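Long-range contacts in interferon-inducible protein AIM2 (Mus musculus, PDB 4JBM), which senses double-stranded DNA in the cytosol through its HIN domain, the part crystallised here with DNA, and triggers inflammasome assembly and pyroptosis: residues R55-S60 with S75-V80; E25-T30 with Q46-F51. One frame throughout, in Å; residues are numbered along the deposited sequence.

Contact 1: residues R55-S60 with S75-V80; sequences RTIKIS and SVVVDV
K58 and V78 bind each other twice, as a hydrogen-bonded antiparallel pair: K58 N donates to V78 O at 2.9 Å, and V78 N returns the bond to K58 O. S60 and V76 repeat the pattern, with S60 N to V76 O and V76 N to S60 O both at 2.9 Å. A fifth bond joins V80 N to T56 O (3.0 Å). All five are nearly straight, 166° or more at the hydrogen. V76 O takes more than one donor. Besides S60 N it receives a weak bond from S60 OG at 3.5 Å, because chi1 of 48° sets the hydroxyl between the backbone N and the carbonyl carbon, facing V76; the CA-H of I59 also points at this oxygen. S75 OG is satisfied elsewhere, by N61 O and T72 N. T56 O also faces a second acceptor, D79 OD1, at 2.9 Å, probably unfavourable unless something offsets it; R55 NE, 4.9 Å from D79 OD2, may ease it only at long range.

Between these pairs lie the non-hydrogen-bonded ones, I57-D79 and I59-V77, with I57, I59 and V77 buried and D79 at the exposed end. I57 CD1 lies 4.2 Å from V77 CG1, and the CG2 methyls of I59 and V77 meet as closely. Strand 56-60 is hydrogen-bonded along both edges, the other through R55 with V8, I57 with V6 and I59 with L4; strand 76-79 is thus fastened chiefly by backbone bonds, with an aliphatic seam on the inward face.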
ATOM      1  N   ARG A  55     -11.018  -5.423 -14.634  1.00 79.96           N
ATOM      2  CA  ARG A  55     -12.338  -6.014 -14.429  1.00 83.05           C
ATOM      3  C   ARG A  55     -13.194  -5.019 -13.651  1.00 79.22           C
ATOM      4  O   ARG A  55     -12.672  -4.211 -12.883  1.00 77.20           O
ATOM      5  CB  ARG A  55     -12.250  -7.359 -13.689  1.00 92.10           C
ATOM      6  CG  ARG A  55     -11.873  -8.560 -14.566  1.00100.33           C
ATOM      7  CD  ARG A  55     -13.075  -9.117 -15.322  1.00109.20           C
ATOM      8  NE  ARG A  55     -12.691 -10.052 -16.378  1.00120.58           N
ATOM      9  CZ  ARG A  55     -12.447  -9.707 -17.642  1.00126.04           C
ATOM     10  NH1 ARG A  55     -12.557  -8.440 -18.021  1.00128.45           N
ATOM     11  NH2 ARG A  55     -12.103 -10.631 -18.530  1.00123.90           N
ATOM     12  N   THR A  56     -14.506  -5.078 -13.845  1.00 79.69           N
ATOM     13  CA  THR A  56     -15.407  -4.203 -13.110  1.00 88.42           C
ATOM     14  C   THR A  56     -16.169  -5.013 -12.080  1.00 85.91           C
ATOM     15  O   THR A  56     -16.757  -6.041 -12.404  1.00 89.82           O
ATOM     16  CB  THR A  56     -16.399  -3.464 -14.036  1.00 82.94           C
ATOM     17  OG1 THR A  56     -17.125  -4.414 -14.827  1.00 88.22           O
ATOM     18  CG2 THR A  56     -15.660  -2.505 -14.950  1.00 74.86           C
ATOM     19  N   ILE A  57     -16.147  -4.550 -10.836  1.00 79.10           N
ATOM     20  CA  ILE A  57     -16.786  -5.282  -9.752  1.00 78.98           C
ATOM     21  C   ILE A  57     -17.716  -4.396  -8.936  1.00 78.27           C
ATOM     22  O   ILE A  57     -17.503  -3.189  -8.827  1.00 69.72           O
ATOM     23  CB  ILE A  57     -15.746  -5.925  -8.803  1.00 79.62           C
ATOM     24  CG1 ILE A  57     -14.826  -4.855  -8.222  1.00 73.64           C
ATOM     25  CG2 ILE A  57     -14.928  -6.985  -9.526  1.00 81.68           C
ATOM     26  CD1 ILE A  57     -13.869  -5.374  -7.151  1.00 79.71           C
ATOM     27  N   LYS A  58     -18.743  -5.019  -8.360  1.00 78.63           N
ATOM     28  CA  LYS A  58     -19.680  -4.339  -7.481  1.00 83.54           C
ATOM     29  C   LYS A  58     -19.476  -4.877  -6.064  1.00 88.41           C
ATOM     30  O   LYS A  58     -19.492  -6.095  -5.825  1.00 77.83           O
ATOM     31  CB  LYS A  58     -21.119  -4.568  -7.953  1.00 92.97           C
ATOM     32  CG  LYS A  58     -22.152  -3.632  -7.326  1.00100.92           C
ATOM     33  CD  LYS A  58     -23.526  -3.778  -7.987  1.00 95.07           C
ATOM     34  CE  LYS A  58     -24.499  -2.730  -7.472  1.00100.41           C
ATOM     35  NZ  LYS A  58     -24.021  -1.357  -7.796  1.00105.40           N
ATOM     36  N   ILE A  59     -19.264  -3.962  -5.126  1.00 83.02           N
ATOM     37  CA  ILE A  59     -18.915  -4.335  -3.766  1.00 80.31           C
ATOM     38  C   ILE A  59     -19.964  -3.798  -2.805  1.00 77.38           C
ATOM     39  O   ILE A  59     -20.252  -2.605  -2.791  1.00 74.66           O
ATOM     40  CB  ILE A  59     -17.519  -3.787  -3.375  1.00 70.69           C
ATOM     41  CG1 ILE A  59     -16.497  -4.090  -4.477  1.00 77.55           C
ATOM     42  CG2 ILE A  59     -17.080  -4.343  -2.018  1.00 73.32           C
ATOM     43  CD1 ILE A  59     -15.082  -3.612  -4.187  1.00 72.21           C
ATOM     44  N   SER A  60     -20.539  -4.694  -2.012  1.00 84.12           N
ATOM     45  CA  SER A  60     -21.568  -4.327  -1.047  1.00 88.06           C
ATOM     46  C   SER A  60     -21.218  -4.871   0.334  1.00 89.05           C
ATOM     47  O   SER A  60     -20.464  -5.840   0.448  1.00 84.49           O
ATOM     48  CB  SER A  60     -22.927  -4.852  -1.502  1.00 91.00           C
ATOM     49  OG  SER A  60     -22.829  -6.210  -1.879  1.00 98.26           O
ATOM     50  N   SER A  75     -18.804  -9.320   3.203  1.00101.26           N
ATOM     51  CA  SER A  75     -19.029  -8.462   2.044  1.00 95.47           C
ATOM     52  C   SER A  75     -19.434  -9.288   0.840  1.00 85.78           C
ATOM     53  O   SER A  75     -19.203 -10.497   0.794  1.00 90.49           O
ATOM     54  CB  SER A  75     -17.766  -7.656   1.686  1.00 90.47           C
ATOM     55  OG  SER A  75     -17.420  -6.719   2.689  1.00 80.84           O
ATOM     56  N   VAL A  76     -20.024  -8.624  -0.141  1.00 73.10           N
ATOM     57  CA  VAL A  76     -20.391  -9.279  -1.383  1.00 89.57           C
ATOM     58  C   VAL A  76     -19.623  -8.608  -2.513  1.00 84.35           C
ATOM     59  O   VAL A  76     -19.667  -7.386  -2.671  1.00 65.90           O
ATOM     60  CB  VAL A  76     -21.914  -9.208  -1.655  1.00 89.74           C
ATOM     61  CG1 VAL A  76     -22.272 -10.023  -2.882  1.00 89.29           C
ATOM     62  CG2 VAL A  76     -22.705  -9.696  -0.446  1.00 96.34           C
ATOM     63  N   VAL A  77     -18.877  -9.405  -3.269  1.00 81.29           N
ATOM     64  CA  VAL A  77     -18.159  -8.901  -4.432  1.00 83.05           C
ATOM     65  C   VAL A  77     -18.672  -9.637  -5.657  1.00 91.06           C
ATOM     66  O   VAL A  77     -18.475 -10.845  -5.782  1.00 98.42           O
ATOM     67  CB  VAL A  77     -16.635  -9.088  -4.304  1.00 69.72           C
ATOM     68  CG1 VAL A  77     -15.932  -8.697  -5.600  1.00 69.79           C
ATOM     69  CG2 VAL A  77     -16.104  -8.283  -3.137  1.00 59.98           C
ATOM     70  N   VAL A  78     -19.332  -8.924  -6.560  1.00 88.21           N
ATOM     71  CA  VAL A  78     -19.904  -9.605  -7.710  1.00 91.08           C
ATOM     72  C   VAL A  78     -19.286  -8.992  -8.957  1.00 94.17           C
ATOM     73  O   VAL A  78     -19.256  -7.768  -9.096  1.00 86.97           O
ATOM     74  CB  VAL A  78     -21.431  -9.448  -7.765  1.00 99.05           C
ATOM     75  CG1 VAL A  78     -22.061 -10.761  -8.210  1.00105.78           C
ATOM     76  CG2 VAL A  78     -21.972  -9.097  -6.392  1.00105.64           C
ATOM     77  N   ASP A  79     -18.771  -9.829  -9.854  1.00 94.35           N
ATOM     78  CA  ASP A  79     -18.260  -9.323 -11.122  1.00 91.41           C
ATOM     79  C   ASP A  79     -19.438  -8.844 -11.962  1.00 89.95           C
ATOM     80  O   ASP A  79     -20.444  -9.542 -12.089  1.00 95.06           O
ATOM     81  CB  ASP A  79     -17.468 -10.405 -11.861  1.00 95.15           C
ATOM     82  CG  ASP A  79     -16.881  -9.913 -13.176  1.00107.54           C
ATOM     83  OD1 ASP A  79     -16.297  -8.806 -13.212  1.00101.28           O
ATOM     84  OD2 ASP A  79     -17.004 -10.644 -14.181  1.00119.25           O
ATOM     85  N   VAL A  80     -19.325  -7.641 -12.510  1.00 79.88           N
ATOM     86  CA  VAL A  80     -20.415  -7.073 -13.296  1.00 87.62           C
ATOM     87  C   VAL A  80     -19.897  -6.404 -14.556  1.00 87.40           C
ATOM     88  O   VAL A  80     -18.745  -5.980 -14.614  1.00 83.34           O
ATOM     89  CB  VAL A  80     -21.219  -6.026 -12.489  1.00 89.44           C
ATOM     90  CG1 VAL A  80     -21.913  -6.679 -11.314  1.00 94.05           C
ATOM     91  CG2 VAL A  80     -20.305  -4.893 -12.019  1.00 74.13           C
TER

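Contact 2: residues E25-T30 with Q46-F51; sequences EIFHAT and QFKDKF
The 3-10 segment 46-50 lies in the connection between strands 37-42 and 56-60, the third and fourth strands of the first OB fold of the HIN domain, where OB folds commonly carry the helix that caps the barrel. K48 of this segment and F51 just after it pack against F27 and A29 of strand 25-32. With chi1 at 68° the F27 ring stands out over its own main chain and reaches the turn. K48 lies over one face of this ring: CD stands 3.6 Å from the ring centroid, nearly on the normal, in a CH-pi contact, while K48 CA approaches F27 CZ to 3.4 Å. The lysine chain bends at chi2 (71°) and again at chi4, so that its aliphatic part packs on the ring and NZ curls back to a weak bond with F51 O at 3.3 Å. The ammonium itself is too far from the ring for more than a weak cation-pi attraction.

F51 meets the same ring differently. The edge of F27 points at the face of F51 in a T-shaped pair, centroids 5.6 Å apart and planes at 82°, and F27 CE2 lies 3.9 Å from F51 CB. Two residues further along the strand, on the same face, A29 CB touches F51 CD2 at 3.7 Å. The turn is braced internally by K50 N to F47 O and F51 N to K48 O. Around this core, F27 also packs on V42 of strand 37-42 and P14 of strand 4-16, while A29 rests on V40 and A11 of the same two strands.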
ATOM      1  N   GLU A  25      -5.541 -14.569   6.325  1.00112.59           N
ATOM      2  CA  GLU A  25      -4.878 -14.451   5.034  1.00110.93           C
ATOM      3  C   GLU A  25      -5.567 -13.336   4.244  1.00115.53           C
ATOM      4  O   GLU A  25      -6.789 -13.358   4.068  1.00115.84           O
ATOM      5  CB  GLU A  25      -4.923 -15.786   4.294  1.00105.50           C
ATOM      6  CG  GLU A  25      -4.511 -15.724   2.835  1.00106.01           C
ATOM      7  CD  GLU A  25      -3.844 -16.999   2.373  1.00110.73           C
ATOM      8  OE1 GLU A  25      -3.211 -17.673   3.209  1.00113.94           O
ATOM      9  OE2 GLU A  25      -3.956 -17.328   1.177  1.00115.32           O
ATOM     10  N   ILE A  26      -4.794 -12.361   3.771  1.00109.48           N
ATOM     11  CA  ILE A  26      -5.382 -11.185   3.141  1.00103.60           C
ATOM     12  C   ILE A  26      -4.622 -10.742   1.910  1.00 97.08           C
ATOM     13  O   ILE A  26      -3.529 -11.236   1.619  1.00 96.75           O
ATOM     14  CB  ILE A  26      -5.369  -9.969   4.087  1.00100.68           C
ATOM     15  CG1 ILE A  26      -3.941  -9.469   4.276  1.00102.85           C
ATOM     16  CG2 ILE A  26      -6.002 -10.300   5.422  1.00 99.55           C
ATOM     17  CD1 ILE A  26      -3.865  -7.998   4.552  1.00109.27           C
ATOM     18  N   PHE A  27      -5.209  -9.789   1.192  1.00 93.87           N
ATOM     19  CA  PHE A  27      -4.460  -9.083   0.164  1.00 87.15           C
ATOM     20  C   PHE A  27      -4.891  -7.631   0.020  1.00 84.80           C
ATOM     21  O   PHE A  27      -5.876  -7.192   0.630  1.00 79.63           O
ATOM     22  CB  PHE A  27      -4.430  -9.831  -1.180  1.00 86.32           C
ATOM     23  CG  PHE A  27      -5.759  -9.909  -1.887  1.00 95.16           C
ATOM     24  CD1 PHE A  27      -6.670 -10.912  -1.584  1.00 95.25           C
ATOM     25  CD2 PHE A  27      -6.076  -9.002  -2.892  1.00 97.11           C
ATOM     26  CE1 PHE A  27      -7.883 -10.995  -2.250  1.00 94.94           C
ATOM     27  CE2 PHE A  27      -7.287  -9.080  -3.565  1.00 93.57           C
ATOM     28  CZ  PHE A  27      -8.192 -10.077  -3.244  1.00 92.56           C
ATOM     29  N   HIS A  28      -4.114  -6.893  -0.766  1.00 86.85           N
ATOM     30  CA  HIS A  28      -4.374  -5.487  -1.010  1.00 84.94           C
ATOM     31  C   HIS A  28      -4.573  -5.225  -2.495  1.00 77.94           C
ATOM     32  O   HIS A  28      -3.934  -5.851  -3.347  1.00 75.10           O
ATOM     33  CB  HIS A  28      -3.217  -4.648  -0.478  1.00 85.16           C
ATOM     34  CG  HIS A  28      -3.114  -4.660   1.011  1.00 81.26           C
ATOM     35  ND1 HIS A  28      -2.340  -5.568   1.701  1.00 70.96           N
ATOM     36  CD2 HIS A  28      -3.712  -3.885   1.947  1.00 80.78           C
ATOM     37  CE1 HIS A  28      -2.453  -5.342   2.996  1.00 79.25           C
ATOM     38  NE2 HIS A  28      -3.278  -4.328   3.175  1.00 76.28           N
ATOM     39  N   ALA A  29      -5.450  -4.274  -2.795  1.00 72.15           N
ATOM     40  CA  ALA A  29      -5.747  -3.925  -4.170  1.00 65.51           C
ATOM     41  C   ALA A  29      -5.969  -2.427  -4.287  1.00 67.05           C
ATOM     42  O   ALA A  29      -6.145  -1.740  -3.288  1.00 65.86           O
ATOM     43  CB  ALA A  29      -6.970  -4.692  -4.664  1.00 63.81           C
ATOM     44  N   THR A  30      -5.919  -1.912  -5.507  1.00 64.09           N
ATOM     45  CA  THR A  30      -6.293  -0.523  -5.755  1.00 60.46           C
ATOM     46  C   THR A  30      -7.444  -0.540  -6.729  1.00 65.20           C
ATOM     47  O   THR A  30      -7.390  -1.234  -7.743  1.00 67.85           O
ATOM     48  CB  THR A  30      -5.142   0.284  -6.357  1.00 56.77           C
ATOM     49  OG1 THR A  30      -4.021   0.243  -5.470  1.00 60.13           O
ATOM     50  CG2 THR A  30      -5.552   1.740  -6.570  1.00 56.16           C
ATOM     51  N   GLN A  46     -10.672 -15.257  -0.460  1.00110.66           N
ATOM     52  CA  GLN A  46     -11.371 -16.038  -1.458  1.00111.37           C
ATOM     53  C   GLN A  46     -11.607 -15.121  -2.656  1.00111.29           C
ATOM     54  O   GLN A  46     -11.596 -15.550  -3.801  1.00104.23           O
ATOM     55  CB  GLN A  46     -12.667 -16.613  -0.898  1.00117.65           C
ATOM     56  CG  GLN A  46     -13.563 -15.601  -0.214  1.00124.22           C
ATOM     57  CD  GLN A  46     -14.932 -15.517  -0.855  1.00132.56           C
ATOM     58  OE1 GLN A  46     -15.870 -15.003  -0.257  1.00133.41           O
ATOM     59  NE2 GLN A  46     -15.052 -16.018  -2.082  1.00135.06           N
ATOM     60  N   PHE A  47     -11.755 -13.837  -2.351  1.00105.17           N
ATOM     61  CA  PHE A  47     -12.186 -12.791  -3.256  1.00 98.39           C
ATOM     62  C   PHE A  47     -11.174 -12.469  -4.356  1.00 92.48           C
ATOM     63  O   PHE A  47     -11.434 -11.647  -5.204  1.00100.78           O
ATOM     64  CB  PHE A  47     -12.490 -11.532  -2.458  1.00101.54           C
ATOM     65  CG  PHE A  47     -13.867 -11.500  -1.859  1.00 99.66           C
ATOM     66  CD1 PHE A  47     -14.896 -12.211  -2.420  1.00102.92           C
ATOM     67  CD2 PHE A  47     -14.125 -10.741  -0.742  1.00 87.09           C
ATOM     68  CE1 PHE A  47     -16.153 -12.174  -1.869  1.00 99.12           C
ATOM     69  CE2 PHE A  47     -15.379 -10.698  -0.191  1.00 85.93           C
ATOM     70  CZ  PHE A  47     -16.395 -11.417  -0.754  1.00 91.14           C
ATOM     71  N   LYS A  48      -9.996 -13.064  -4.304  1.00 89.43           N
ATOM     72  CA  LYS A  48      -8.920 -12.710  -5.215  1.00 93.71           C
ATOM     73  C   LYS A  48      -9.269 -12.927  -6.666  1.00 94.97           C
ATOM     74  O   LYS A  48      -8.847 -12.175  -7.519  1.00 91.44           O
ATOM     75  CB  LYS A  48      -7.646 -13.487  -4.888  1.00 85.79           C
ATOM     76  CG  LYS A  48      -6.485 -13.171  -5.811  1.00 86.82           C
ATOM     77  CD  LYS A  48      -5.955 -11.777  -5.552  1.00 82.27           C
ATOM     78  CE  LYS A  48      -5.038 -11.311  -6.660  1.00 82.50           C
ATOM     79  NZ  LYS A  48      -5.550 -11.613  -8.020  1.00 79.77           N
ATOM     80  N   ASP A  49     -10.003 -13.983  -6.947  1.00100.03           N
ATOM     81  CA  ASP A  49     -10.371 -14.340  -8.319  1.00108.84           C
ATOM     82  C   ASP A  49     -11.233 -13.279  -9.013  1.00101.48           C
ATOM     83  O   ASP A  49     -11.427 -13.316 -10.231  1.00 98.35           O
ATOM     84  CB  ASP A  49     -11.094 -15.696  -8.344  1.00128.36           C
ATOM     85  CG  ASP A  49     -12.348 -15.718  -7.473  1.00136.98           C
ATOM     86  OD1 ASP A  49     -12.367 -15.026  -6.432  1.00139.52           O
ATOM     87  OD2 ASP A  49     -13.318 -16.422  -7.832  1.00136.67           O
ATOM     88  N   LYS A  50     -11.742 -12.336  -8.226  1.00 96.59           N
ATOM     89  CA  LYS A  50     -12.621 -11.293  -8.734  1.00 97.39           C
ATOM     90  C   LYS A  50     -11.854  -9.981  -8.871  1.00 96.24           C
ATOM     91  O   LYS A  50     -12.303  -9.051  -9.540  1.00 94.85           O
ATOM     92  CB  LYS A  50     -13.816 -11.128  -7.791  1.00100.33           C
ATOM     93  CG  LYS A  50     -14.647 -12.405  -7.632  1.00105.01           C
ATOM     94  CD  LYS A  50     -15.696 -12.274  -6.534  1.00103.52           C
ATOM     95  CE  LYS A  50     -16.657 -13.447  -6.552  1.00 98.44           C
ATOM     96  NZ  LYS A  50     -17.589 -13.363  -7.702  1.00 97.25           N
ATOM     97  N   PHE A  51     -10.700  -9.921  -8.215  1.00 88.45           N
ATOM     98  CA  PHE A  51      -9.849  -8.738  -8.222  1.00 76.44           C
ATOM     99  C   PHE A  51      -8.697  -8.844  -9.231  1.00 75.67           C
ATOM    100  O   PHE A  51      -7.535  -9.050  -8.864  1.00 74.30           O
ATOM    101  CB  PHE A  51      -9.286  -8.513  -6.819  1.00 74.37           C
ATOM    102  CG  PHE A  51     -10.224  -7.792  -5.888  1.00 77.47           C
ATOM    103  CD1 PHE A  51     -11.220  -8.484  -5.199  1.00 81.46           C
ATOM    104  CD2 PHE A  51     -10.101  -6.426  -5.688  1.00 74.27           C
ATOM    105  CE1 PHE A  51     -12.076  -7.814  -4.326  1.00 77.86           C
ATOM    106  CE2 PHE A  51     -10.952  -5.749  -4.818  1.00 75.76           C
ATOM    107  CZ  PHE A  51     -11.942  -6.443  -4.141  1.00 73.05           C
TER

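Overall arrangement
Contacts 1 and 2 are parts of one OB fold, and the segments of contact 2 both precede those of contact 1 in the sequence. Their centres lie about 12 Å apart, and segment 46-51 touches both. I57 CD1 of contact 1 packs on F51 CZ at 3.7 Å, V77 touches F47 with its side chain, and K50 NZ gives a weak hydrogen bond to V77 O. The same sheet serves both: strand 25-32 and strand 56-60 flank strand 4-16, and strand 76-79 is the outermost strand beyond 56-60. Neither contact reaches the bound DNA, the nearest atoms being about 16 Å away for contact 1 and about 10 Å for contact 2.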